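Local coordinates for putative dehydrogenase (Pseudomonas fluorescens, PDB 6UUG), which acts as the flavin-dependent monooxygenase component MsuC, which oxidises methanesulfinate in bacterial sulfur assimilation and has an acyl-CoA dehydrogenase-like fold, at residues A[42-47]-A[96-101]; A[259-264]-A[305-310]; A[279-282]-A[286-289]; A[359-364]-A[374-379]. All blocks are in the same frame, centred on the assembly; numbering follows the deposited sequence. Where two conformers were deposited one is given.

Contact 1 (A[42-47]-A[96-101])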
loop_
_atom_site.group_PDB
_atom_site.type_symbol
_atom_site.label_atom_id
_atom_site.label_comp_id
_atom_site.label_asym_id
_atom_site.label_seq_id
_atom_site.Cartn_x
_atom_site.Cartn_y
_atom_site.Cartn_z
ATOM N N GLU A 42 -20.686 9.976 29.009
ATOM C CA GLU A 42 -22.129 9.755 29.018
ATOM C C GLU A 42 -22.638 9.413 27.622
ATOM O O GLU A 42 -23.467 8.507 27.464
ATOM C CB GLU A 42 -22.855 10.988 29.569
ATOM C CG GLU A 42 -22.515 11.310 31.012
ATOM N N PHE A 43 -22.146 10.121 26.598
ATOM C CA PHE A 43 -22.550 9.807 25.231
ATOM C C PHE A 43 -22.188 8.371 24.869
ATOM O O PHE A 43 -22.959 7.682 24.192
ATOM C CB PHE A 43 -21.895 10.775 24.240
ATOM C CG PHE A 43 -22.354 12.206 24.368
ATOM C CD1 PHE A 43 -23.529 12.529 25.038
ATOM C CD2 PHE A 43 -21.610 13.226 23.798
ATOM C CE1 PHE A 43 -23.942 13.837 25.148
ATOM C CE2 PHE A 43 -22.018 14.546 23.909
ATOM C CZ PHE A 43 -23.183 14.851 24.578
ATOM N N ALA A 44 -21.020 7.899 25.319
ATOM C CA ALA A 44 -20.554 6.570 24.933
ATOM C C ALA A 44 -21.511 5.478 25.391
ATOM O O ALA A 44 -21.569 4.409 24.777
ATOM C CB ALA A 44 -19.159 6.306 25.500
ATOM N N LEU A 45 -22.273 5.731 26.457
ATOM C CA LEU A 45 -23.163 4.708 26.993
ATOM C C LEU A 45 -24.288 4.352 26.028
ATOM O O LEU A 45 -24.752 3.205 26.023
ATOM C CB LEU A 45 -23.735 5.172 28.327
ATOM C CG LEU A 45 -22.711 5.383 29.441
ATOM C CD1 LEU A 45 -23.411 5.870 30.695
ATOM C CD2 LEU A 45 -21.956 4.101 29.720
ATOM N N THR A 46 -24.740 5.304 25.212
ATOM C CA THR A 46 -25.830 5.084 24.267
ATOM C C THR A 46 -25.399 5.190 22.809
ATOM O O THR A 46 -26.255 5.124 21.923
ATOM C CB THR A 46 -26.959 6.089 24.526
ATOM O OG1 THR A 46 -26.466 7.419 24.305
ATOM C CG2 THR A 46 -27.463 5.984 25.957
ATOM N N ALA A 47 -24.105 5.378 22.536
ATOM C CA ALA A 47 -23.661 5.673 21.176
ATOM C C ALA A 47 -24.012 4.549 20.207
ATOM O O ALA A 47 -24.437 4.807 19.073
ATOM C CB ALA A 47 -22.153 5.939 21.165
ATOM N N ALA A 96 -15.669 13.173 18.755
ATOM C CA ALA A 96 -15.615 12.239 17.633
ATOM C C ALA A 96 -15.074 10.867 18.019
ATOM O O ALA A 96 -15.348 9.890 17.310
ATOM C CB ALA A 96 -14.779 12.834 16.498
ATOM N N LYS A 97 -14.326 10.768 19.121
ATOM C CA LYS A 97 -13.868 9.458 19.572
ATOM C C LYS A 97 -15.040 8.545 19.914
ATOM O O LYS A 97 -14.935 7.321 19.747
ATOM C CB LYS A 97 -12.958 9.603 20.788
ATOM C CG LYS A 97 -11.667 10.332 20.524
ATOM C CD LYS A 97 -10.906 10.559 21.837
ATOM C CE LYS A 97 -9.659 11.335 21.589
ATOM N NZ LYS A 97 -8.788 11.364 22.820
ATOM N N VAL A 98 -16.164 9.115 20.362
ATOM C CA VAL A 98 -17.290 8.320 20.844
ATOM C C VAL A 98 -18.521 8.501 19.960
ATOM O O VAL A 98 -19.351 7.590 19.849
ATOM C CB VAL A 98 -17.635 8.661 22.312
ATOM C CG1 VAL A 98 -16.460 8.362 23.226
ATOM C CG2 VAL A 98 -18.052 10.109 22.447
ATOM N N ASP A 99 -18.658 9.667 19.324
ATOM C CA ASP A 99 -19.917 9.999 18.655
ATOM C C ASP A 99 -19.637 11.062 17.586
ATOM O O ASP A 99 -19.707 12.261 17.864
ATOM C CB ASP A 99 -20.934 10.483 19.672
ATOM C CG ASP A 99 -22.317 10.681 19.084
ATOM O OD1 ASP A 99 -22.471 10.708 17.836
ATOM O OD2 ASP A 99 -23.265 10.806 19.899
ATOM N N SER A 100 -19.332 10.608 16.374
ATOM C CA SER A 100 -18.930 11.557 15.345
ATOM C C SER A 100 -20.097 12.393 14.843
ATOM O O SER A 100 -19.861 13.466 14.289
ATOM C CB SER A 100 -18.271 10.831 14.176
ATOM O OG SER A 100 -19.178 9.933 13.585
ATOM N N SER A 101 -21.342 11.917 14.995
ATOM C CA SER A 101 -22.495 12.749 14.639
ATOM C C SER A 101 -22.624 13.941 15.572
ATOM O O SER A 101 -22.883 15.067 15.128
ATOM C CB SER A 101 -23.782 11.926 14.676
ATOM O OG SER A 101 -23.817 11.049 13.577
#
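V98 sets its two methyl groups against the side of helix 32-53, one branch for each of two consecutive residues. CG1 lies 4.1 Å from CB of A44, which is exposed to solvent, and CG2 lies 4.3 Å from CB of F43. The first torsion (chi1 -61°) explains the division: it turns CG1 anti to the carbonyl carbon and leaves CG2 wedged between backbone N and C, so both methyls face the helix. F43 contributes its CB to this contact, while its side chain, projecting from the helix, also touches I102 of helix 100-119 and E60 of helix 58-67. One turn after A44, A47 makes a closer approach of another kind: its CB comes to 3.5 Å from the backbone O of V98, an apolar methyl against a carbonyl. The backbones are near enough for such short side chains to meet, with the CA atoms of A44 and V98 5.5 Å apart. Both segments belong to the helical N-terminal domain of the acyl-CoA dehydrogenase fold, where the turn joining helix 85-96 to helix 100-119 leans on helix 32-53. D99 occupies the N-cap position of helix 100-119, and its OD1 accepts from the backbone N of I102. Its CB also points toward helix 32-53, and OD2 forms a salt bridge with NH1 of R50. R50, on helix 32-53 itself, also bonds through NE to OG1 of T46 and through NH2 to the backbone O of F43, so the guanidinium is fixed on its own helix while it holds the N-cap aspartate.

Contact 2 (A[259-264]-A[305-310])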
loop_
_atom_site.group_PDB
_atom_site.type_symbol
_atom_site.label_atom_id
_atom_site.label_comp_id
_atom_site.label_asym_id
_atom_site.label_seq_id
_atom_site.Cartn_x
_atom_site.Cartn_y
_atom_site.Cartn_z
ATOM N N MET A 259 -12.378 15.784 13.332
ATOM C CA MET A 259 -13.334 14.678 13.413
ATOM C C MET A 259 -12.698 13.372 12.955
ATOM O O MET A 259 -12.869 12.321 13.593
ATOM C CB MET A 259 -14.575 14.967 12.555
ATOM C CG MET A 259 -15.513 16.041 13.065
ATOM S SD MET A 259 -16.732 16.528 11.801
ATOM C CE MET A 259 -17.385 14.939 11.306
ATOM N N PHE A 260 -12.006 13.412 11.806
ATOM C CA PHE A 260 -11.379 12.215 11.258
ATOM C C PHE A 260 -10.379 11.616 12.237
ATOM O O PHE A 260 -10.329 10.395 12.427
ATOM C CB PHE A 260 -10.662 12.537 9.937
ATOM C CG PHE A 260 -11.561 13.025 8.812
ATOM C CD1 PHE A 260 -12.941 13.028 8.923
ATOM C CD2 PHE A 260 -10.987 13.492 7.627
ATOM C CE1 PHE A 260 -13.753 13.490 7.859
ATOM C CE2 PHE A 260 -11.789 13.954 6.579
ATOM C CZ PHE A 260 -13.166 13.946 6.702
ATOM N N LEU A 261 -9.533 12.463 12.828
ATOM C CA LEU A 261 -8.574 11.967 13.807
ATOM C C LEU A 261 -9.288 11.373 15.016
ATOM O O LEU A 261 -8.947 10.274 15.467
ATOM C CB LEU A 261 -7.620 13.088 14.235
ATOM C CG LEU A 261 -6.723 12.800 15.443
ATOM C CD1 LEU A 261 -5.824 11.600 15.222
ATOM C CD2 LEU A 261 -5.864 14.056 15.695
ATOM N N GLY A 262 -10.299 12.078 15.536
ATOM C CA GLY A 262 -11.061 11.557 16.667
ATOM C C GLY A 262 -11.685 10.197 16.391
ATOM O O GLY A 262 -11.644 9.301 17.235
ATOM N N ILE A 263 -12.257 10.020 15.203
ATOM C CA ILE A 263 -12.857 8.726 14.859
ATOM C C ILE A 263 -11.806 7.616 14.897
ATOM O O ILE A 263 -12.019 6.550 15.493
ATOM C CB ILE A 263 -13.534 8.801 13.480
ATOM C CG1 ILE A 263 -14.784 9.684 13.515
ATOM C CG2 ILE A 263 -13.884 7.399 13.001
ATOM C CD1 ILE A 263 -15.271 10.078 12.113
ATOM N N ALA A 264 -10.654 7.849 14.256
ATOM C CA ALA A 264 -9.575 6.862 14.260
ATOM C C ALA A 264 -9.074 6.570 15.675
ATOM O O ALA A 264 -8.791 5.413 16.010
ATOM C CB ALA A 264 -8.431 7.344 13.363
ATOM N N VAL A 305 2.221 4.268 14.536
ATOM C CA VAL A 305 2.972 5.150 13.647
ATOM C C VAL A 305 2.015 6.025 12.850
ATOM O O VAL A 305 2.239 7.230 12.694
ATOM C CB VAL A 305 3.892 4.326 12.733
ATOM C CG1 VAL A 305 4.596 5.239 11.709
ATOM C CG2 VAL A 305 4.915 3.588 13.601
ATOM N N ALA A 306 0.928 5.437 12.348
ATOM C CA ALA A 306 -0.067 6.224 11.619
ATOM C C ALA A 306 -0.714 7.291 12.503
ATOM O O ALA A 306 -0.792 8.471 12.127
ATOM C CB ALA A 306 -1.127 5.288 11.032
ATOM N N LEU A 307 -1.204 6.900 13.683
ATOM C CA LEU A 307 -1.863 7.869 14.551
ATOM C C LEU A 307 -0.915 8.985 14.968
ATOM O O LEU A 307 -1.313 10.147 15.016
ATOM C CB LEU A 307 -2.422 7.188 15.803
ATOM C CG LEU A 307 -3.701 6.371 15.628
ATOM C CD1 LEU A 307 -3.983 5.659 16.968
ATOM C CD2 LEU A 307 -4.855 7.291 15.255
ATOM N N GLU A 308 0.331 8.648 15.307
ATOM C CA GLU A 308 1.261 9.681 15.758
ATOM C C GLU A 308 1.508 10.716 14.663
ATOM O O GLU A 308 1.498 11.925 14.926
ATOM C CB GLU A 308 2.570 9.043 16.218
ATOM C CG GLU A 308 2.440 8.358 17.577
ATOM C CD GLU A 308 2.275 9.353 18.721
ATOM O OE1 GLU A 308 3.307 9.751 19.313
ATOM O OE2 GLU A 308 1.125 9.732 19.035
ATOM N N GLY A 309 1.710 10.261 13.429
ATOM C CA GLY A 309 1.883 11.193 12.324
ATOM C C GLY A 309 0.674 12.086 12.105
ATOM O O GLY A 309 0.820 13.297 11.902
ATOM N N ILE A 310 -0.539 11.498 12.130
ATOM C CA ILE A 310 -1.759 12.301 11.969
ATOM C C ILE A 310 -1.857 13.331 13.088
ATOM O O ILE A 310 -2.147 14.508 12.848
ATOM C CB ILE A 310 -3.018 11.416 11.960
ATOM C CG1 ILE A 310 -2.987 10.406 10.827
ATOM C CG2 ILE A 310 -4.258 12.288 11.774
ATOM C CD1 ILE A 310 -4.002 9.324 11.048
#
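The short helical segments 259-264 and 305-310 run nearly antiparallel, at 153° between their N-to-C directions, with their axes 10.9 Å apart at closest approach. Leucine and isoleucine branches bridge this wide spacing. L261 reaches across with CD1, which comes to 3.8 Å from CG2 of I310; the two side chains lie alongside one another, running oppositely. With CG anti to the backbone N (chi1 169°), L261 extends from the flank of its helix into the interface. The same CD1 lies 4.4 Å from CD2 of L307, placing this methyl beside both partners on the opposing helix. L307 also leaves its helix from the flank, and its CD2 ends 4.0 Å from CB of A264, which points toward the opposing helix. All four residues are buried, and the contact between them is wholly apolar. Around it, helix 333-360 packs on both segments, through K347 and S351 on F260 and through I357 on L307. Helix 85-96 approaches with R93 on L261, and helix 378-386 touches F260 and I263. On the outer side of helix 294-327, E308 forms salt bridges with R311 and with R316 of a second subunit.

Contact 3 (A[279-282]-A[286-289])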
loop_
_atom_site.group_PDB
_atom_site.type_symbol
_atom_site.label_atom_id
_atom_site.label_comp_id
_atom_site.label_asym_id
_atom_site.label_seq_id
_atom_site.Cartn_x
_atom_site.Cartn_y
_atom_site.Cartn_z
ATOM N N THR A 279 -10.634 -11.082 22.616
ATOM C CA THR A 279 -10.054 -11.799 21.485
ATOM C C THR A 279 -9.301 -13.037 21.966
ATOM O O THR A 279 -8.561 -12.985 22.954
ATOM C CB THR A 279 -9.124 -10.872 20.692
ATOM O OG1 THR A 279 -9.857 -9.712 20.267
ATOM C CG2 THR A 279 -8.552 -11.574 19.464
ATOM N N ARG A 280 -9.500 -14.154 21.273
ATOM C CA ARG A 280 -8.781 -15.387 21.547
ATOM C C ARG A 280 -7.648 -15.556 20.543
ATOM O O ARG A 280 -7.770 -15.183 19.370
ATOM C CB ARG A 280 -9.723 -16.595 21.490
ATOM C CG ARG A 280 -10.974 -16.440 22.346
ATOM C CD ARG A 280 -11.958 -17.578 22.105
ATOM N NE ARG A 280 -13.187 -17.421 22.884
ATOM C CZ ARG A 280 -14.258 -18.199 22.759
ATOM N NH1 ARG A 280 -14.262 -19.194 21.881
ATOM N NH2 ARG A 280 -15.330 -17.981 23.509
ATOM N N VAL A 281 -6.534 -16.117 21.015
ATOM C CA VAL A 281 -5.385 -16.337 20.146
ATOM C C VAL A 281 -5.725 -17.419 19.124
ATOM O O VAL A 281 -6.479 -18.361 19.412
ATOM C CB VAL A 281 -4.143 -16.696 20.985
ATOM C CG1 VAL A 281 -4.034 -18.199 21.215
ATOM C CG2 VAL A 281 -2.872 -16.140 20.350
ATOM N N TRP A 282 -5.207 -17.261 17.905
ATOM C CA TRP A 282 -5.436 -18.251 16.858
ATOM C C TRP A 282 -4.732 -19.552 17.219
ATOM O O TRP A 282 -3.608 -19.544 17.729
ATOM C CB TRP A 282 -4.935 -17.719 15.511
ATOM C CG TRP A 282 -5.094 -18.661 14.335
ATOM C CD1 TRP A 282 -4.097 -19.170 13.553
ATOM C CD2 TRP A 282 -6.323 -19.177 13.799
ATOM N NE1 TRP A 282 -4.624 -19.973 12.568
ATOM C CE2 TRP A 282 -5.989 -19.995 12.696
ATOM C CE3 TRP A 282 -7.673 -19.024 14.142
ATOM C CZ2 TRP A 282 -6.955 -20.663 11.941
ATOM C CZ3 TRP A 282 -8.631 -19.687 13.388
ATOM C CH2 TRP A 282 -8.266 -20.497 12.301
ATOM N N SER A 286 2.034 -19.074 18.099
ATOM C CA SER A 286 3.113 -19.590 18.934
ATOM C C SER A 286 2.965 -19.188 20.396
ATOM O O SER A 286 3.633 -19.772 21.258
ATOM C CB SER A 286 4.466 -19.101 18.406
ATOM O OG SER A 286 4.542 -17.681 18.433
ATOM N N VAL A 287 2.111 -18.214 20.694
ATOM C CA VAL A 287 1.994 -17.664 22.033
ATOM C C VAL A 287 0.648 -18.070 22.628
ATOM O O VAL A 287 -0.257 -18.536 21.932
ATOM C CB VAL A 287 2.167 -16.132 22.041
ATOM C CG1 VAL A 287 3.512 -15.759 21.452
ATOM C CG2 VAL A 287 1.046 -15.484 21.251
ATOM N N ARG A 288 0.526 -17.884 23.941
ATOM C CA ARG A 288 -0.688 -18.232 24.665
ATOM C C ARG A 288 -1.642 -17.060 24.819
ATOM O O ARG A 288 -2.852 -17.280 24.963
ATOM C CB ARG A 288 -0.337 -18.782 26.053
ATOM C CG ARG A 288 0.695 -17.951 26.808
ATOM C CD ARG A 288 2.096 -18.520 26.646
ATOM N NE ARG A 288 3.070 -17.489 26.293
ATOM C CZ ARG A 288 3.722 -16.736 27.176
ATOM N NH1 ARG A 288 3.505 -16.887 28.476
ATOM N NH2 ARG A 288 4.593 -15.827 26.758
ATOM N N GLU A 289 -1.137 -15.827 24.782
ATOM C CA GLU A 289 -1.963 -14.640 24.930
ATOM C C GLU A 289 -1.906 -13.801 23.657
ATOM O O GLU A 289 -0.841 -13.652 23.045
ATOM C CB GLU A 289 -1.516 -13.810 26.133
ATOM C CG GLU A 289 -2.186 -14.231 27.433
ATOM C CD GLU A 289 -2.084 -13.169 28.508
ATOM O OE1 GLU A 289 -0.979 -12.608 28.681
ATOM O OE2 GLU A 289 -3.110 -12.884 29.170
#
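V287 begins the contact from the 286-289 side, presenting both its methyl CG2 and its backbone O to V281. The two valine side chains are roughly perpendicular, with CG2 of V287 4.1 Å from CG2 of V281. The carbonyl O of V287 sits 3.9 Å from CG1 of V281. R288 follows and contributes backbone alone: its O lies 4.0 Å from that same CG1, while its CB points away from V281 and its NH2 forms a salt bridge with OE1 of E292. At E289 the chain is still close, its backbone C 4.2 Å from CG2 of V281, and its OE2 makes a long, weak ion pair with R291. V281 therefore meets the main chain of three successive residues, and at V287 a methyl as well. Its chi1 of 89° lies well off the usual +60° and sets CG1 between the backbone N and the carbonyl carbon. Neither segment is helix or strand; they are two limbs of the surface loop that connects helix 247-277 to helix 294-327. V290, further along this loop, touches both T279 and V281. W282 packs on Y394, Y414 and P391 of a third subunit, bringing the loop up to a subunit boundary beyond the end of the two long helices.

Contact 4 (A[359-364]-A[374-379])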
loop_
_atom_site.group_PDB
_atom_site.type_symbol
_atom_site.label_atom_id
_atom_site.label_comp_id
_atom_site.label_asym_id
_atom_site.label_seq_id
_atom_site.Cartn_x
_atom_site.Cartn_y
_atom_site.Cartn_z
ATOM N N SER A 359 -10.489 -0.017 9.234
ATOM C CA SER A 359 -10.684 -1.306 8.566
ATOM C C SER A 359 -9.799 -2.399 9.152
ATOM O O SER A 359 -10.263 -3.516 9.430
ATOM C CB SER A 359 -10.392 -1.173 7.067
ATOM O OG SER A 359 -10.444 -2.462 6.427
ATOM N N ARG A 360 -8.514 -2.102 9.314
ATOM C CA ARG A 360 -7.576 -3.154 9.665
ATOM C C ARG A 360 -7.631 -3.518 11.138
ATOM O O ARG A 360 -7.102 -4.575 11.500
ATOM C CB ARG A 360 -6.154 -2.758 9.278
ATOM C CG ARG A 360 -5.404 -3.919 8.639
ATOM C CD ARG A 360 -3.925 -3.826 8.859
ATOM N NE ARG A 360 -3.407 -2.504 8.538
ATOM C CZ ARG A 360 -2.293 -2.016 9.067
ATOM N NH1 ARG A 360 -1.607 -2.758 9.928
ATOM N NH2 ARG A 360 -1.872 -0.796 8.744
ATOM N N LEU A 361 -8.302 -2.712 11.977
ATOM C CA LEU A 361 -8.449 -3.103 13.381
ATOM C C LEU A 361 -9.188 -4.428 13.517
ATOM O O LEU A 361 -8.991 -5.139 14.507
ATOM C CB LEU A 361 -9.157 -2.011 14.194
ATOM C CG LEU A 361 -10.641 -1.731 13.929
ATOM C CD1 LEU A 361 -11.570 -2.692 14.709
ATOM C CD2 LEU A 361 -10.982 -0.276 14.284
ATOM N N PHE A 362 -10.019 -4.794 12.537
ATOM C CA PHE A 362 -10.723 -6.058 12.675
ATOM C C PHE A 362 -9.781 -7.249 12.647
ATOM O O PHE A 362 -10.140 -8.310 13.172
ATOM C CB PHE A 362 -11.797 -6.190 11.585
ATOM C CG PHE A 362 -13.028 -5.352 11.844
ATOM C CD1 PHE A 362 -14.073 -5.843 12.621
ATOM C CD2 PHE A 362 -13.129 -4.055 11.335
ATOM C CE1 PHE A 362 -15.217 -5.075 12.871
ATOM C CE2 PHE A 362 -14.276 -3.275 11.577
ATOM C CZ PHE A 362 -15.318 -3.782 12.348
ATOM N N GLU A 363 -8.586 -7.106 12.071
ATOM C CA GLU A 363 -7.628 -8.217 12.079
ATOM C C GLU A 363 -7.021 -8.476 13.456
ATOM O O GLU A 363 -6.431 -9.541 13.662
ATOM C CB GLU A 363 -6.499 -7.970 11.086
ATOM C CG GLU A 363 -6.946 -8.009 9.637
ATOM C CD GLU A 363 -5.778 -8.167 8.683
ATOM O OE1 GLU A 363 -5.852 -7.609 7.570
ATOM O OE2 GLU A 363 -4.792 -8.856 9.038
ATOM N N VAL A 364 -7.116 -7.535 14.387
ATOM C CA VAL A 364 -6.642 -7.766 15.748
ATOM C C VAL A 364 -7.764 -7.889 16.758
ATOM O O VAL A 364 -7.483 -8.228 17.918
ATOM C CB VAL A 364 -5.645 -6.681 16.213
ATOM C CG1 VAL A 364 -4.426 -6.639 15.283
ATOM C CG2 VAL A 364 -6.329 -5.339 16.320
ATOM N N LEU A 374 -22.266 -4.776 18.843
ATOM C CA LEU A 374 -21.095 -3.946 19.072
ATOM C C LEU A 374 -20.977 -2.806 18.071
ATOM O O LEU A 374 -20.425 -1.754 18.421
ATOM C CB LEU A 374 -19.827 -4.806 19.011
ATOM C CG LEU A 374 -19.749 -5.998 19.965
ATOM C CD1 LEU A 374 -18.543 -6.864 19.637
ATOM C CD2 LEU A 374 -19.668 -5.495 21.395
ATOM N N ARG A 375 -21.496 -2.994 16.852
ATOM C CA ARG A 375 -21.394 -2.028 15.744
ATOM C C ARG A 375 -19.994 -1.415 15.661
ATOM O O ARG A 375 -19.813 -0.202 15.528
ATOM C CB ARG A 375 -22.465 -0.943 15.866
ATOM C CG ARG A 375 -23.877 -1.519 15.971
ATOM C CD ARG A 375 -24.946 -0.466 16.145
ATOM N NE ARG A 375 -25.195 0.248 14.902
ATOM C CZ ARG A 375 -25.966 -0.209 13.922
ATOM N NH1 ARG A 375 -26.565 -1.389 14.037
ATOM N NH2 ARG A 375 -26.129 0.516 12.822
ATOM N N LEU A 376 -18.987 -2.285 15.737
ATOM C CA LEU A 376 -17.604 -1.826 15.662
ATOM C C LEU A 376 -17.272 -1.236 14.294
ATOM O O LEU A 376 -16.322 -0.450 14.183
ATOM C CB LEU A 376 -16.667 -2.988 16.006
ATOM C CG LEU A 376 -15.174 -2.744 16.184
ATOM C CD1 LEU A 376 -14.889 -1.680 17.244
ATOM C CD2 LEU A 376 -14.508 -4.063 16.540
ATOM N N ASP A 377 -18.060 -1.565 13.264
ATOM C CA ASP A 377 -17.906 -0.981 11.937
ATOM C C ASP A 377 -18.396 0.454 11.850
ATOM O O ASP A 377 -18.203 1.081 10.803
ATOM C CB ASP A 377 -18.671 -1.819 10.898
ATOM C CG ASP A 377 -20.178 -1.807 11.132
ATOM O OD1 ASP A 377 -20.586 -1.928 12.305
ATOM O OD2 ASP A 377 -20.965 -1.662 10.155
ATOM N N ARG A 378 -19.039 0.986 12.898
ATOM C CA ARG A 378 -19.573 2.346 12.805
ATOM C C ARG A 378 -18.463 3.374 12.586
ATOM O O ARG A 378 -18.667 4.357 11.861
ATOM C CB ARG A 378 -20.404 2.683 14.056
ATOM C CG ARG A 378 -19.615 2.963 15.344
ATOM C CD ARG A 378 -20.536 3.004 16.573
ATOM N NE ARG A 378 -19.798 3.341 17.792
ATOM C CZ ARG A 378 -19.017 2.483 18.442
ATOM N NH1 ARG A 378 -18.881 1.235 17.999
ATOM N NH2 ARG A 378 -18.368 2.863 19.536
ATOM N N HIS A 379 -17.281 3.155 13.166
ATOM C CA HIS A 379 -16.173 4.076 12.925
ATOM C C HIS A 379 -15.813 4.100 11.447
ATOM O O HIS A 379 -15.717 5.169 10.842
ATOM C CB HIS A 379 -14.948 3.683 13.750
ATOM C CG HIS A 379 -15.233 3.491 15.210
ATOM N ND1 HIS A 379 -15.561 4.535 16.047
ATOM C CD2 HIS A 379 -15.212 2.378 15.982
ATOM C CE1 HIS A 379 -15.743 4.071 17.272
ATOM N NE2 HIS A 379 -15.542 2.765 17.259
#
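L376 reaches toward both L361 and F362, its CD2 lying 3.7 Å from CD1 of L361 and 3.9 Å from CE1 of F362. Its CG is anti to the backbone N (chi1 -172°), which carries the isobutyl group out toward the other segment. The two leucines meet at a slant, whereas L376 and the phenylalanine pass side by side, pointing contrary ways. CD1 of L361 also stands 4.0 Å above one face of the F362 ring, displaced toward its rim, so the three apolar groups interlock. The far end of the ring comes up against the backbone of the turn: CZ is 3.6 Å from the N of D377, which lies at the ring edge, near its plane. CB of D377 adds a contact to CZ at 4.1 Å, while its carboxylate forms a salt bridge with R381. Behind this apolar face, residues 375-378 form a type I beta turn in which the O of R375 accepts twice. The backbone N of R378 and its NH1, the latter at 3.0 Å, reach that oxygen from opposite faces of the carbonyl plane; NH1 stands 61° out of it. The guanidinium is further held through NH2 by a salt bridge to E270, which also accepts from NE2 of H379. This buried packing joins the end of helix 333-360 and the short helix 362-365 to the turn leading into helix 378-386, within the helical C-terminal domain of the acyl-CoA dehydrogenase fold.

Contacts 1, 2 and 4 form a touching group, with centres 15 to 17 Å apart. I263, on the same segment as the residues of contact 2, meets both neighbours: its CD1 is 3.7 Å from CB of S100 in contact 1, and its CG2 is 3.6 Å from the O of H379 in contact 4. Helix 247-277 thus links the N-terminal helices to the C-terminal ones. Contact 3 lies within the loop closed by contact 2, yet their centres are 28 Å apart; it instead touches contact 4, where T279 OG1 is 3.7 Å from V364 O. Contacts 2, 3 and 4 each also lie beside another subunit.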